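Local coordinates for dihydrodipicolinate synthase (Methanocaldococcus jannaschii DSM 2661, PDB 2YXG), which probably condenses pyruvate with aspartate-beta-semialdehyde to form 4-hydroxy-tetrahydrodipicolinate in lysine biosynthesis, working as a homotetramer of TIM-barrel subunits, at residues V160-A163 with Q169-E172; L188-I193 with E225-I230; K198-V203 with E214-A219. All coordinates share one frame; numbering follows the deposited sequence.

Contact 1: residues V160-A163 with Q169-E172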
loop_
_atom_site.group_PDB
_atom_site.type_symbol
_atom_site.label_atom_id
_atom_site.label_comp_id
_atom_site.label_asym_id
_atom_site.label_seq_id
_atom_site.Cartn_x
_atom_site.Cartn_y
_atom_site.Cartn_z
ATOM N N VAL A 160 15.763 1.242 -19.424
ATOM C CA VAL A 160 15.277 0.890 -18.078
ATOM C C VAL A 160 14.754 -0.588 -17.995
ATOM O O VAL A 160 13.877 -0.997 -18.772
ATOM C CB VAL A 160 14.107 1.838 -17.674
ATOM C CG1 VAL A 160 13.942 1.906 -16.137
ATOM C CG2 VAL A 160 14.340 3.207 -18.251
ATOM N N LYS A 161 15.279 -1.350 -17.038
ATOM C CA LYS A 161 14.628 -2.580 -16.557
ATOM C C LYS A 161 13.538 -2.152 -15.582
ATOM O O LYS A 161 13.831 -1.682 -14.450
ATOM C CB LYS A 161 15.637 -3.507 -15.879
ATOM C CG LYS A 161 15.041 -4.753 -15.165
ATOM C CD LYS A 161 16.156 -5.558 -14.375
ATOM C CE LYS A 161 15.584 -6.898 -13.850
ATOM N NZ LYS A 161 16.452 -7.602 -12.849
ATOM N N GLU A 162 12.286 -2.229 -16.063
ATOM C CA GLU A 162 11.137 -1.731 -15.278
ATOM C C GLU A 162 10.465 -2.828 -14.503
ATOM O O GLU A 162 9.774 -3.655 -15.112
ATOM C CB GLU A 162 10.135 -0.965 -16.176
ATOM C CG GLU A 162 9.006 -0.199 -15.400
ATOM C CD GLU A 162 9.531 0.679 -14.229
ATOM O OE1 GLU A 162 9.743 1.886 -14.485
ATOM O OE2 GLU A 162 9.729 0.177 -13.083
ATOM N N ALA A 163 10.708 -2.901 -13.187
ATOM C CA ALA A 163 9.982 -3.907 -12.338
ATOM C C ALA A 163 8.770 -3.395 -11.550
ATOM O O ALA A 163 8.211 -4.147 -10.750
ATOM C CB ALA A 163 10.930 -4.632 -11.345
ATOM N N GLN A 169 3.243 3.316 -15.778
ATOM C CA GLN A 169 4.602 3.828 -15.735
ATOM C C GLN A 169 5.379 3.416 -17.002
ATOM O O GLN A 169 6.178 4.203 -17.516
ATOM C CB GLN A 169 5.372 3.475 -14.460
ATOM C CG GLN A 169 6.805 4.016 -14.493
ATOM C CD GLN A 169 7.391 4.203 -13.131
ATOM O OE1 GLN A 169 8.437 3.612 -12.793
ATOM N NE2 GLN A 169 6.756 5.051 -12.330
ATOM N N VAL A 170 5.136 2.205 -17.487
ATOM C CA VAL A 170 5.728 1.757 -18.722
ATOM C C VAL A 170 5.214 2.595 -19.925
ATOM O O VAL A 170 6.002 2.959 -20.818
ATOM C CB VAL A 170 5.577 0.201 -18.950
ATOM C CG1 VAL A 170 5.760 -0.177 -20.442
ATOM C CG2 VAL A 170 6.542 -0.611 -18.007
ATOM N N SER A 171 3.928 2.966 -19.955
ATOM C CA SER A 171 3.582 3.743 -21.118
ATOM C C SER A 171 4.022 5.173 -21.040
ATOM O O SER A 171 4.251 5.779 -22.054
ATOM C CB SER A 171 2.161 3.532 -21.681
ATOM O OG SER A 171 1.227 3.311 -20.720
ATOM N N GLU A 172 4.192 5.695 -19.834
ATOM C CA GLU A 172 4.800 7.016 -19.644
ATOM C C GLU A 172 6.233 7.038 -20.125
ATOM O O GLU A 172 6.629 8.011 -20.766
ATOM C CB GLU A 172 4.676 7.498 -18.194
ATOM C CG GLU A 172 3.167 7.476 -17.763
ATOM C CD GLU A 172 2.860 7.439 -16.245
ATOM O OE1 GLU A 172 3.776 7.558 -15.362
ATOM O OE2 GLU A 172 1.646 7.275 -15.938
#

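Contact 2: residues L188-I193 with E225-I230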
loop_
_atom_site.group_PDB
_atom_site.type_symbol
_atom_site.label_atom_id
_atom_site.label_comp_id
_atom_site.label_asym_id
_atom_site.label_seq_id
_atom_site.Cartn_x
_atom_site.Cartn_y
_atom_site.Cartn_z
ATOM N N LEU A 188 5.189 -10.127 -16.714
ATOM C CA LEU A 188 4.631 -8.926 -17.335
ATOM C C LEU A 188 5.325 -8.668 -18.661
ATOM O O LEU A 188 5.054 -7.662 -19.336
ATOM C CB LEU A 188 4.722 -7.718 -16.375
ATOM C CG LEU A 188 3.918 -7.781 -15.035
ATOM C CD1 LEU A 188 3.933 -6.471 -14.249
ATOM C CD2 LEU A 188 2.418 -8.249 -15.277
ATOM N N THR A 189 6.222 -9.571 -19.031
ATOM C CA THR A 189 6.991 -9.385 -20.238
ATOM C C THR A 189 6.136 -9.223 -21.501
ATOM O O THR A 189 6.267 -8.218 -22.245
ATOM C CB THR A 189 8.036 -10.489 -20.408
ATOM O OG1 THR A 189 8.905 -10.463 -19.257
ATOM C CG2 THR A 189 8.834 -10.225 -21.704
ATOM N N LEU A 190 5.202 -10.168 -21.699
ATOM C CA LEU A 190 4.265 -10.066 -22.823
ATOM C C LEU A 190 3.449 -8.725 -22.868
ATOM O O LEU A 190 3.467 -8.027 -23.892
ATOM C CB LEU A 190 3.384 -11.318 -22.891
ATOM C CG LEU A 190 2.363 -11.498 -24.000
ATOM C CD1 LEU A 190 1.849 -12.915 -23.951
ATOM C CD2 LEU A 190 1.220 -10.564 -23.739
ATOM N N PRO A 191 2.750 -8.344 -21.768
ATOM C CA PRO A 191 2.104 -7.031 -21.858
ATOM C C PRO A 191 3.065 -5.807 -21.980
ATOM O O PRO A 191 2.766 -4.842 -22.710
ATOM C CB PRO A 191 1.257 -6.971 -20.593
ATOM C CG PRO A 191 1.858 -7.894 -19.658
ATOM C CD PRO A 191 2.465 -9.000 -20.483
ATOM N N ILE A 192 4.225 -5.859 -21.341
ATOM C CA ILE A 192 5.234 -4.795 -21.575
ATOM C C ILE A 192 5.712 -4.646 -23.059
ATOM O O ILE A 192 5.830 -3.561 -23.564
ATOM C CB ILE A 192 6.414 -4.883 -20.531
ATOM C CG1 ILE A 192 5.879 -4.528 -19.116
ATOM C CG2 ILE A 192 7.624 -4.001 -20.968
ATOM C CD1 ILE A 192 6.884 -4.724 -17.973
ATOM N N ILE A 193 5.931 -5.738 -23.762
ATOM C CA ILE A 193 6.279 -5.697 -25.204
ATOM C C ILE A 193 5.150 -5.166 -26.097
ATOM O O ILE A 193 5.394 -4.388 -27.037
ATOM C CB ILE A 193 6.786 -7.063 -25.680
ATOM C CG1 ILE A 193 8.094 -7.443 -24.949
ATOM C CG2 ILE A 193 7.030 -7.065 -27.139
ATOM C CD1 ILE A 193 8.482 -8.942 -25.172
ATOM N N GLU A 225 -0.859 -14.129 -30.374
ATOM C CA GLU A 225 -1.441 -15.466 -30.301
ATOM C C GLU A 225 -0.375 -16.504 -29.919
ATOM O O GLU A 225 -0.575 -17.285 -29.001
ATOM C CB GLU A 225 -2.100 -15.855 -31.623
ATOM C CG GLU A 225 -2.857 -17.168 -31.549
ATOM C CD GLU A 225 -4.188 -17.062 -30.793
ATOM O OE1 GLU A 225 -4.582 -15.928 -30.391
ATOM O OE2 GLU A 225 -4.847 -18.118 -30.593
ATOM N N LYS A 226 0.758 -16.515 -30.608
ATOM C CA LYS A 226 1.796 -17.463 -30.233
ATOM C C LYS A 226 2.631 -17.096 -28.968
ATOM O O LYS A 226 3.085 -18.013 -28.258
ATOM C CB LYS A 226 2.661 -17.818 -31.434
ATOM C CG LYS A 226 1.771 -18.330 -32.581
ATOM C CD LYS A 226 2.499 -18.587 -33.907
ATOM C CE LYS A 226 3.403 -19.843 -33.853
ATOM N NZ LYS A 226 2.984 -20.900 -32.833
ATOM N N ALA A 227 2.812 -15.792 -28.697
ATOM C CA ALA A 227 3.450 -15.349 -27.450
ATOM C C ALA A 227 2.597 -15.870 -26.298
ATOM O O ALA A 227 3.135 -16.430 -25.342
ATOM C CB ALA A 227 3.651 -13.806 -27.376
ATOM N N ARG A 228 1.270 -15.766 -26.439
ATOM C CA ARG A 228 0.344 -16.112 -25.360
ATOM C C ARG A 228 0.411 -17.572 -24.999
ATOM O O ARG A 228 0.335 -17.955 -23.837
ATOM C CB ARG A 228 -1.072 -15.845 -25.805
ATOM C CG ARG A 228 -1.691 -14.562 -25.371
ATOM C CD ARG A 228 -3.124 -14.571 -25.927
ATOM N NE ARG A 228 -3.326 -13.273 -26.497
ATOM C CZ ARG A 228 -3.658 -12.980 -27.738
ATOM N NH1 ARG A 228 -3.958 -13.895 -28.630
ATOM N NH2 ARG A 228 -3.730 -11.701 -28.037
ATOM N N GLU A 229 0.525 -18.397 -26.024
ATOM C CA GLU A 229 0.607 -19.809 -25.837
ATOM C C GLU A 229 1.792 -20.188 -24.908
ATOM O O GLU A 229 1.669 -21.031 -24.014
ATOM C CB GLU A 229 0.722 -20.537 -27.200
ATOM C CG GLU A 229 0.368 -22.045 -27.034
ATOM C CD GLU A 229 1.284 -22.994 -27.824
ATOM O OE1 GLU A 229 1.076 -23.144 -29.081
ATOM O OE2 GLU A 229 2.193 -23.591 -27.157
ATOM N N ILE A 230 2.949 -19.599 -25.157
ATOM C CA ILE A 230 4.120 -19.892 -24.323
ATOM C C ILE A 230 4.016 -19.208 -22.949
ATOM O O ILE A 230 4.376 -19.783 -21.949
ATOM C CB ILE A 230 5.432 -19.441 -25.036
ATOM C CG1 ILE A 230 5.608 -20.224 -26.356
ATOM C CG2 ILE A 230 6.663 -19.573 -24.109
ATOM C CD1 ILE A 230 6.961 -19.962 -26.999
#

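Contact 3: residues K198-V203 with E214-A219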
loop_
_atom_site.group_PDB
_atom_site.type_symbol
_atom_site.label_atom_id
_atom_site.label_comp_id
_atom_site.label_asym_id
_atom_site.label_seq_id
_atom_site.Cartn_x
_atom_site.Cartn_y
_atom_site.Cartn_z
ATOM N N LYS A 198 11.121 -3.756 -25.436
ATOM C CA LYS A 198 11.937 -4.466 -26.373
ATOM C C LYS A 198 12.570 -5.730 -25.892
ATOM O O LYS A 198 13.327 -6.329 -26.642
ATOM C CB LYS A 198 13.070 -3.550 -26.832
ATOM C CG LYS A 198 12.580 -2.316 -27.495
ATOM C CD LYS A 198 11.725 -2.661 -28.682
ATOM C CE LYS A 198 11.289 -1.366 -29.423
ATOM N NZ LYS A 198 10.920 -1.764 -30.781
ATOM N N GLY A 199 12.283 -6.155 -24.665
ATOM C CA GLY A 199 12.769 -7.454 -24.175
ATOM C C GLY A 199 12.623 -7.534 -22.656
ATOM O O GLY A 199 11.751 -6.889 -22.071
ATOM N N VAL A 200 13.459 -8.355 -22.023
ATOM C CA VAL A 200 13.316 -8.616 -20.614
ATOM C C VAL A 200 14.661 -9.000 -20.038
ATOM O O VAL A 200 15.510 -9.569 -20.739
ATOM C CB VAL A 200 12.232 -9.766 -20.367
ATOM C CG1 VAL A 200 12.517 -10.975 -21.246
ATOM C CG2 VAL A 200 12.090 -10.186 -18.860
ATOM N N ILE A 201 14.842 -8.646 -18.763
ATOM C CA ILE A 201 15.898 -9.192 -17.962
ATOM C C ILE A 201 15.178 -10.145 -17.015
ATOM O O ILE A 201 14.329 -9.737 -16.239
ATOM C CB ILE A 201 16.762 -8.120 -17.269
ATOM C CG1 ILE A 201 17.588 -7.401 -18.343
ATOM C CG2 ILE A 201 17.688 -8.807 -16.188
ATOM C CD1 ILE A 201 18.216 -6.076 -17.919
ATOM N N SER A 202 15.527 -11.415 -17.119
ATOM C CA SER A 202 14.656 -12.484 -16.682
ATOM C C SER A 202 15.307 -13.440 -15.654
ATOM O O SER A 202 16.462 -13.843 -15.791
ATOM C CB SER A 202 14.217 -13.279 -17.935
ATOM O OG SER A 202 13.586 -14.495 -17.626
ATOM N N VAL A 203 14.500 -13.852 -14.681
ATOM C CA VAL A 203 14.846 -14.928 -13.786
ATOM C C VAL A 203 14.552 -16.299 -14.451
ATOM O O VAL A 203 15.415 -17.166 -14.509
ATOM C CB VAL A 203 14.045 -14.731 -12.503
ATOM C CG1 VAL A 203 14.241 -15.862 -11.566
ATOM C CG2 VAL A 203 14.446 -13.367 -11.879
ATOM N N GLU A 214 11.825 -17.656 -27.457
ATOM C CA GLU A 214 10.902 -17.734 -28.544
ATOM C C GLU A 214 9.586 -16.994 -28.231
ATOM O O GLU A 214 9.027 -16.342 -29.129
ATOM C CB GLU A 214 10.786 -19.163 -29.075
ATOM C CG GLU A 214 9.823 -20.057 -28.424
ATOM C CD GLU A 214 9.594 -21.367 -29.295
ATOM O OE1 GLU A 214 10.600 -22.174 -29.452
ATOM O OE2 GLU A 214 8.422 -21.541 -29.819
ATOM N N MET A 215 9.164 -16.973 -26.953
ATOM C CA MET A 215 7.938 -16.233 -26.604
ATOM C C MET A 215 8.168 -14.740 -26.882
ATOM O O MET A 215 7.327 -14.068 -27.458
ATOM C CB MET A 215 7.594 -16.387 -25.113
ATOM C CG MET A 215 6.289 -15.648 -24.694
ATOM S SD MET A 215 6.178 -15.539 -22.905
ATOM C CE MET A 215 7.264 -14.112 -22.656
ATOM N N VAL A 216 9.334 -14.249 -26.463
ATOM C CA VAL A 216 9.735 -12.881 -26.666
ATOM C C VAL A 216 9.855 -12.483 -28.142
ATOM O O VAL A 216 9.341 -11.469 -28.547
ATOM C CB VAL A 216 11.021 -12.571 -25.803
ATOM C CG1 VAL A 216 11.583 -11.200 -26.092
ATOM C CG2 VAL A 216 10.625 -12.593 -24.326
ATOM N N ASN A 217 10.508 -13.313 -28.950
ATOM C CA ASN A 217 10.561 -13.082 -30.410
ATOM C C ASN A 217 9.168 -13.030 -31.022
ATOM O O ASN A 217 8.919 -12.193 -31.900
ATOM C CB ASN A 217 11.404 -14.140 -31.112
ATOM C CG ASN A 217 12.898 -13.930 -30.905
ATOM O OD1 ASN A 217 13.352 -12.821 -30.617
ATOM N ND2 ASN A 217 13.668 -14.997 -31.058
ATOM N N TYR A 218 8.243 -13.893 -30.566
ATOM C CA TYR A 218 6.844 -13.781 -31.082
ATOM C C TYR A 218 6.211 -12.442 -30.701
ATOM O O TYR A 218 5.580 -11.787 -31.532
ATOM C CB TYR A 218 5.915 -14.903 -30.576
ATOM C CG TYR A 218 6.126 -16.234 -31.215
ATOM C CD1 TYR A 218 6.229 -16.361 -32.606
ATOM C CD2 TYR A 218 6.204 -17.394 -30.421
ATOM C CE1 TYR A 218 6.440 -17.613 -33.192
ATOM C CE2 TYR A 218 6.394 -18.652 -30.992
ATOM C CZ TYR A 218 6.511 -18.772 -32.365
ATOM O OH TYR A 218 6.688 -20.060 -32.923
ATOM N N ALA A 219 6.342 -12.066 -29.425
ATOM C CA ALA A 219 5.793 -10.807 -28.959
ATOM C C ALA A 219 6.471 -9.622 -29.668
ATOM O O ALA A 219 5.790 -8.649 -30.003
ATOM C CB ALA A 219 5.902 -10.682 -27.420
#

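Contact 1: residues V160-A163 with Q169-E172
Glu-162, the last residue of barrel strand 157-162, reaches outward to Gln-169 and Val-170 on helix 168-177, joining strand to helix within one beta-alpha-beta unit of the TIM barrel. Its CB leaves the strand opposite to that of Lys-161, the predicted Schiff-base lysine, which packs against Tyr-132 in a cation-pi contact. The polar part of the contact gathers at the buried carboxylate. OE2 of Glu-162 is gripped twice from outside the two segments, by Asn-133 ND2 and by the backbone N of Asn-164, while OE1 is turned to the amide end of Gln-169. The two side chains cross at about a right angle, and their carboxylate and amide planes stand 64° apart. Farther back along Gln-169, CG lies 3.6 Å from Glu-162 OE1. The apolar part involves the aliphatic stem of Glu-162, which turns sharply at chi2 (49°) and carries its carboxylate away from the line of CB and CG. Val-170 runs past this stem in the opposite direction. Its CG2 methyl sits 4.0 Å from Glu-162 CB and, closer still, 3.6 Å from Glu-162 CG.

Contact 2: residues L188-I193 with E225-I230
Leu-190 of helix 189-194 points its side chain at helix 224-240 and lays one methyl, CD1, over the face of the peptide group joining Ala-227 to Arg-228. Leu-190 CD1 is 3.8 Å from Ala-227 C and equally 3.8 Å from Arg-228 CA. With CG anti to the backbone N (chi1 -177°), the leucine chain extends straight across the gap between the helices, the nearest CA atoms of the two segments, Leu-190 CA and Ala-227 CA, being 7.1 Å apart. Ala-227 turns its CB to the same methyl, 4.0 Å from Leu-190 CD1. Arg-228 meets it differently: its CG methylene passes beside Leu-190 CD1 at 4.2 Å, and the chain bends at chi3 before its charged end. There the guanidinium receives Glu-225 at its edge and in plane, Arg-228 NH1 lying 2.8 Å from Glu-225 OE1 in a salt bridge one helical turn back. The guanidinium also reaches the second subunit, where NE binds the carbonyl O of Ala-194. Leu-190 packs on that same Ala-194 of the second subunit and on Phe-224 and His-231 of its own chain. The contact thus joins a barrel helix to the C-terminal helical region beside a subunit interface by van der Waals packing, while the polar end of Arg-228 is engaged by Glu-225 and by backbone of the second subunit.

Contact 3: residues K198-V203 with E214-A219
Val-216 of helix 209-221 faces strand 199-202 at the position where the CA atoms of the two segments come nearest, 6.7 Å between Val-216 CA and Gly-199 CA. Its CB points at the strand and stands 5.1 Å from Val-200 CG1, so the touching is left to the two methyls. CG1, anti to the backbone N (chi1 173°), is directed at Gly-199 and comes within 4.4 Å of Gly-199 CA; with no side chain on that residue, the methyl faces the strand backbone itself. CG2, the other branch of Val-216, lies 4.0 Å from Val-200 CG1. The two valines cross obliquely, and the methyl offered by Val-200 is the one set between its own backbone N and carbonyl carbon (chi1 50°). Strand and helix here are the eighth strand of the TIM barrel and the helix that follows it, and strand 199-202 closes the barrel by pairing in parallel with strand 4-7. Val-5 of that first strand also touches both Val-200 and Val-216, while Thr-189 and Ile-193 of helix 189-194 press on Val-216 as well. On the strand, Ile-201 sends its CB to the opposite side from Val-200; it is predicted to bind pyruvate. Ser-202 follows, its OG held by Asp-186 OD1 and by the backbone N of Ala-205.

Overall arrangement
Contacts 1 and 3 are strand-to-helix packings at two strands of one barrel, separated in the sheet by strand 180-183, with centres about 15 Å apart. They meet on the inner side near the predicted catalytic lysine, where Lys-161 CE lies 3.7 Å from Ile-201 CG2. Contact 2 lies farther out, about 16 Å from contact 1 and about 8 Å from contact 3 between centres, away from the annotated sites. Helix 189-194 ties it to both: Ile-192 CG1 packs 4.1 Å from Val-170 CG2, and Thr-189 lies against Val-200. Along the chain, both segments of contact 3 fall between those of contact 2. The second subunit touches contacts 1 and 2.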